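Local coordinates for putative TOXIN related protein (Parabacteroides distasonis ATCC 8503, PDB 3K0Y), which is of unknown function but belongs to the NigD-like family, which joins an N-terminal OB domain to a C-terminal beta sandwich, at residues Leu176-Val188 and Ala198-Met210. Numbering follows the deposited sequence.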
loop_
_atom_site.group_PDB
_atom_site.type_symbol
_atom_site.label_atom_id
_atom_site.label_comp_id
_atom_site.label_asym_id
_atom_site.label_seq_id
_atom_site.Cartn_x
_atom_site.Cartn_y
_atom_site.Cartn_z
ATOM N N LEU A 176 -3.303 -12.898 2.209
ATOM C CA LEU A 176 -2.918 -13.831 1.157
ATOM C C LEU A 176 -2.519 -15.160 1.817
ATOM O O LEU A 176 -2.060 -15.153 2.955
ATOM C CB LEU A 176 -1.766 -13.323 0.309
ATOM C CG LEU A 176 -2.060 -12.096 -0.571
ATOM C CD1 LEU A 176 -0.748 -11.666 -1.250
ATOM C CD2 LEU A 176 -3.188 -12.348 -1.570
ATOM N N PRO A 177 -2.709 -16.292 1.110
ATOM C CA PRO A 177 -2.325 -17.555 1.754
ATOM C C PRO A 177 -0.844 -17.584 2.099
ATOM O O PRO A 177 0.009 -17.002 1.379
ATOM C CB PRO A 177 -2.721 -18.649 0.732
ATOM C CG PRO A 177 -3.523 -17.961 -0.382
ATOM C CD PRO A 177 -3.123 -16.465 -0.293
ATOM N N ASP A 178 -0.536 -18.234 3.218
ATOM C CA ASP A 178 0.844 -18.317 3.692
ATOM C C ASP A 178 1.685 -18.966 2.602
ATOM O O ASP A 178 1.279 -19.943 2.030
ATOM C CB ASP A 178 0.955 -19.099 4.994
ATOM C CG ASP A 178 2.257 -18.790 5.743
ATOM O OD1 ASP A 178 3.351 -18.907 5.146
ATOM O OD2 ASP A 178 2.190 -18.398 6.923
ATOM N N THR A 179 2.823 -18.373 2.275
ATOM C CA THR A 179 3.698 -18.952 1.265
ATOM C C THR A 179 4.631 -19.948 1.930
ATOM O O THR A 179 5.514 -20.472 1.281
ATOM C CB THR A 179 4.564 -17.902 0.552
ATOM O OG1 THR A 179 5.547 -17.414 1.469
ATOM C CG2 THR A 179 3.719 -16.768 0.010
ATOM N N LYS A 180 4.383 -20.210 3.216
ATOM C CA LYS A 180 5.307 -20.890 4.112
ATOM C C LYS A 180 6.397 -19.840 4.302
ATOM O O LYS A 180 6.055 -18.678 4.613
ATOM C CB LYS A 180 5.784 -22.217 3.531
ATOM C CG LYS A 180 4.686 -23.062 2.840
ATOM C CD LYS A 180 3.352 -23.090 3.565
ATOM C CE LYS A 180 2.353 -24.042 2.894
ATOM N NZ LYS A 180 2.207 -25.345 3.604
ATOM N N GLY A 181 7.672 -20.179 4.094
ATOM C CA GLY A 181 8.710 -19.127 3.985
ATOM C C GLY A 181 9.424 -19.139 2.638
ATOM O O GLY A 181 10.610 -18.797 2.561
ATOM N N GLU A 182 8.711 -19.570 1.594
ATOM C CA GLU A 182 9.181 -19.530 0.206
ATOM C C GLU A 182 8.696 -18.230 -0.460
ATOM O O GLU A 182 7.677 -17.658 -0.071
ATOM C CB GLU A 182 8.613 -20.714 -0.602
ATOM C CG GLU A 182 9.458 -22.020 -0.657
ATOM C CD GLU A 182 8.952 -23.002 -1.770
ATOM O OE1 GLU A 182 9.045 -22.630 -2.960
ATOM O OE2 GLU A 182 8.459 -24.126 -1.465
ATOM N N THR A 183 9.378 -17.830 -1.524
ATOM C CA THR A 183 8.962 -16.709 -2.354
ATOM C C THR A 183 8.142 -17.122 -3.594
ATOM O O THR A 183 8.455 -18.103 -4.252
ATOM C CB THR A 183 10.160 -15.904 -2.747
ATOM O OG1 THR A 183 10.898 -15.572 -1.553
ATOM C CG2 THR A 183 9.711 -14.600 -3.406
ATOM N N VAL A 184 7.075 -16.372 -3.881
ATOM C CA VAL A 184 6.181 -16.644 -5.001
ATOM C C VAL A 184 6.059 -15.407 -5.819
ATOM O O VAL A 184 6.487 -14.322 -5.374
ATOM C CB VAL A 184 4.716 -17.046 -4.549
ATOM C CG1 VAL A 184 4.730 -18.321 -3.669
ATOM C CG2 VAL A 184 3.999 -15.885 -3.863
ATOM N N ASP A 185 5.448 -15.555 -6.993
ATOM C CA ASP A 185 5.177 -14.458 -7.881
ATOM C C ASP A 185 3.825 -13.849 -7.582
ATOM O O ASP A 185 2.820 -14.566 -7.510
ATOM C CB ASP A 185 5.175 -14.907 -9.328
ATOM C CG ASP A 185 6.561 -15.277 -9.835
ATOM O OD1 ASP A 185 7.591 -14.988 -9.172
ATOM O OD2 ASP A 185 6.575 -15.874 -10.916
ATOM N N LEU A 186 3.814 -12.531 -7.414
ATOM C CA LEU A 186 2.590 -11.782 -7.185
ATOM C C LEU A 186 2.393 -10.966 -8.434
ATOM O O LEU A 186 3.290 -10.243 -8.851
ATOM C CB LEU A 186 2.734 -10.908 -5.950
ATOM C CG LEU A 186 1.511 -10.206 -5.370
ATOM C CD1 LEU A 186 0.588 -11.172 -4.699
ATOM C CD2 LEU A 186 1.877 -9.089 -4.373
ATOM N N VAL A 187 1.257 -11.155 -9.075
ATOM C CA VAL A 187 0.896 -10.485 -10.305
ATOM C C VAL A 187 -0.192 -9.461 -9.903
ATOM O O VAL A 187 -1.227 -9.821 -9.326
ATOM C CB VAL A 187 0.396 -11.499 -11.366
ATOM C CG1 VAL A 187 -0.174 -10.811 -12.599
ATOM C CG2 VAL A 187 1.567 -12.464 -11.784
ATOM N N VAL A 188 0.059 -8.191 -10.200
ATOM C CA VAL A 188 -0.907 -7.168 -9.985
ATOM C C VAL A 188 -1.257 -6.544 -11.332
ATOM O O VAL A 188 -0.428 -5.857 -11.934
ATOM C CB VAL A 188 -0.357 -6.069 -9.051
ATOM C CG1 VAL A 188 -1.408 -4.983 -8.856
ATOM C CG2 VAL A 188 0.092 -6.651 -7.722
ATOM N N ALA A 198 0.152 -5.364 -16.265
ATOM C CA ALA A 198 0.504 -6.249 -15.163
ATOM C C ALA A 198 1.876 -5.863 -14.606
ATOM O O ALA A 198 2.784 -5.463 -15.338
ATOM C CB ALA A 198 0.577 -7.701 -15.624
ATOM N N TYR A 199 2.037 -6.003 -13.305
ATOM C CA TYR A 199 3.349 -5.906 -12.743
ATOM C C TYR A 199 3.552 -7.138 -11.901
ATOM O O TYR A 199 2.632 -7.601 -11.280
ATOM C CB TYR A 199 3.525 -4.613 -11.948
ATOM C CG TYR A 199 3.821 -3.409 -12.835
ATOM C CD1 TYR A 199 4.608 -3.502 -14.045
ATOM C CD2 TYR A 199 3.275 -2.173 -12.506
ATOM C CE1 TYR A 199 4.834 -2.331 -14.846
ATOM C CE2 TYR A 199 3.451 -1.070 -13.302
ATOM C CZ TYR A 199 4.246 -1.125 -14.451
ATOM O OH TYR A 199 4.357 0.088 -15.092
ATOM N N LYS A 200 4.766 -7.683 -11.944
ATOM C CA LYS A 200 5.093 -8.923 -11.274
ATOM C C LYS A 200 6.094 -8.673 -10.200
ATOM O O LYS A 200 7.203 -8.231 -10.487
ATOM C CB LYS A 200 5.702 -9.910 -12.232
ATOM C CG LYS A 200 4.785 -10.489 -13.212
ATOM C CD LYS A 200 5.352 -11.823 -13.756
ATOM C CE LYS A 200 4.319 -12.524 -14.657
ATOM N NZ LYS A 200 4.992 -13.468 -15.583
ATOM N N LEU A 201 5.741 -8.996 -8.978
ATOM C CA LEU A 201 6.630 -8.798 -7.864
ATOM C C LEU A 201 6.842 -10.140 -7.158
ATOM O O LEU A 201 6.051 -11.066 -7.271
ATOM C CB LEU A 201 6.058 -7.774 -6.861
ATOM C CG LEU A 201 5.416 -6.479 -7.364
ATOM C CD1 LEU A 201 3.968 -6.735 -7.787
ATOM C CD2 LEU A 201 5.375 -5.355 -6.278
ATOM N N LYS A 202 7.917 -10.205 -6.400
ATOM C CA LYS A 202 8.233 -11.366 -5.581
ATOM C C LYS A 202 7.604 -11.106 -4.240
ATOM O O LYS A 202 7.716 -10.006 -3.740
ATOM C CB LYS A 202 9.756 -11.502 -5.421
ATOM C CG LYS A 202 10.483 -11.804 -6.682
ATOM C CD LYS A 202 10.189 -13.195 -7.115
ATOM C CE LYS A 202 11.045 -13.652 -8.291
ATOM N NZ LYS A 202 10.408 -14.797 -9.038
ATOM N N TYR A 203 6.976 -12.127 -3.665
ATOM C CA TYR A 203 6.279 -12.059 -2.365
ATOM C C TYR A 203 6.524 -13.311 -1.496
ATOM O O TYR A 203 6.311 -14.457 -1.925
ATOM C CB TYR A 203 4.778 -11.905 -2.582
ATOM C CG TYR A 203 4.014 -11.891 -1.278
ATOM C CD1 TYR A 203 4.119 -10.809 -0.395
ATOM C CD2 TYR A 203 3.215 -12.954 -0.910
ATOM C CE1 TYR A 203 3.445 -10.790 0.824
ATOM C CE2 TYR A 203 2.539 -12.953 0.312
ATOM C CZ TYR A 203 2.649 -11.854 1.162
ATOM O OH TYR A 203 1.996 -11.857 2.371
ATOM N N ASN A 204 6.921 -13.076 -0.259
ATOM C CA ASN A 204 7.135 -14.136 0.712
ATOM C C ASN A 204 6.364 -13.713 1.956
ATOM O O ASN A 204 6.524 -12.589 2.383
ATOM C CB ASN A 204 8.639 -14.264 1.006
ATOM C CG ASN A 204 8.984 -15.468 1.912
ATOM O OD1 ASN A 204 8.336 -15.704 2.925
ATOM N ND2 ASN A 204 10.022 -16.207 1.542
ATOM N N SER A 205 5.509 -14.582 2.511
ATOM C CA SER A 205 4.759 -14.228 3.727
ATOM C C SER A 205 5.662 -13.916 4.927
ATOM O O SER A 205 5.247 -13.250 5.861
ATOM C CB SER A 205 3.802 -15.347 4.137
ATOM O OG SER A 205 2.866 -15.585 3.125
ATOM N N ASP A 206 6.873 -14.451 4.922
ATOM C CA ASP A 206 7.851 -14.119 5.954
ATOM C C ASP A 206 8.572 -12.787 5.632
ATOM O O ASP A 206 9.425 -12.758 4.764
ATOM C CB ASP A 206 8.852 -15.281 6.071
ATOM C CG ASP A 206 9.745 -15.165 7.276
ATOM O OD1 ASP A 206 9.469 -14.348 8.161
ATOM O OD2 ASP A 206 10.729 -15.908 7.340
ATOM N N LYS A 207 8.209 -11.702 6.328
ATOM C CA LYS A 207 8.833 -10.353 6.152
ATOM C C LYS A 207 10.346 -10.354 6.268
ATOM O O LYS A 207 11.048 -9.671 5.521
ATOM C CB LYS A 207 8.340 -9.376 7.218
ATOM C CG LYS A 207 6.861 -9.071 7.164
ATOM C CD LYS A 207 6.579 -7.716 7.774
ATOM C CE LYS A 207 5.328 -7.711 8.624
ATOM N NZ LYS A 207 5.350 -6.466 9.405
ATOM N N THR A 208 10.827 -11.092 7.265
ATOM C CA THR A 208 12.241 -11.383 7.448
ATOM C C THR A 208 13.004 -11.651 6.163
ATOM O O THR A 208 14.008 -11.006 5.919
ATOM C CB THR A 208 12.394 -12.610 8.322
ATOM O OG1 THR A 208 12.121 -12.243 9.679
ATOM C CG2 THR A 208 13.800 -13.199 8.199
ATOM N N LYS A 209 12.524 -12.586 5.343
ATOM C CA LYS A 209 13.298 -13.078 4.181
ATOM C C LYS A 209 13.258 -12.059 3.040
ATOM O O LYS A 209 14.210 -11.954 2.260
ATOM C CB LYS A 209 12.769 -14.430 3.676
ATOM C CG LYS A 209 12.250 -15.384 4.766
ATOM C CD LYS A 209 13.190 -16.514 5.098
ATOM C CE LYS A 209 12.761 -17.783 4.401
ATOM N NZ LYS A 209 13.720 -18.876 4.599
HETATM N N MSE A 210 12.151 -11.322 2.942
HETATM C CA MSE A 210 12.051 -10.196 2.020
HETATM C C MSE A 210 13.232 -9.272 2.268
HETATM O O MSE A 210 13.694 -8.575 1.364
HETATM C CB MSE A 210 10.741 -9.410 2.240
HETATM C CG MSE A 210 9.426 -10.185 2.013
HETATM SE SE MSE A 210 8.651 -9.871 0.241
HETATM C CE MSE A 210 10.021 -10.812 -0.738
HETATM O O HOH W 1 0.611 -14.259 3.277
#
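Thr179 OG1 is held from both segments: it accepts the backbone N of Ser205 at 3.0 Å and donates to Glu182 O, within its own type II' turn, at 2.6 Å. Ser205 answers with its hydroxyl. Ser205 OG accepts the backbone N-H of Thr179 at 2.9 Å, so the two residues are joined by a reciprocal pair of bonds. The same OG meets a water that also binds Leu176 O and Tyr203 OH. Asn204 reaches the turn because its CG stands anti to the backbone N (chi1 -174°). Asn204 ND2 bonds to Gly181 O at 2.8 Å, from above the carbonyl plane, and makes a longer bond to Thr183 OG1. Both acceptors lie near the amide plane. Asn204 OD1 accepts Asp206 N in an Asx turn, so both ends of the amide are engaged and its rotation is fixed.

The buried Tyr203 ring packs beside Thr179, whose CG2 approaches it obliquely. Leu176 CD1 sits over one face of the Tyr203 ring in a CH-pi contact, 4.3 Å from its centroid, and Val184 CG2 comes to the ring edge. Leu186 and Leu201 point to the same side of the sheet as Tyr203, toward strands 113-116 and 119-128. On the other side, Asp185 and Lys202 run side by side. Lys202 NZ meets the syn lone pair of Asp185 OD1 at 2.8 Å in an exposed salt bridge.

Paired backbone bonds link Val184 with Tyr203, Leu186 with Leu201 and Val188 with Tyr199. This is an antiparallel beta hairpin at the edge of a four-stranded sheet, consistent with the NigD-like C-terminal beta sandwich.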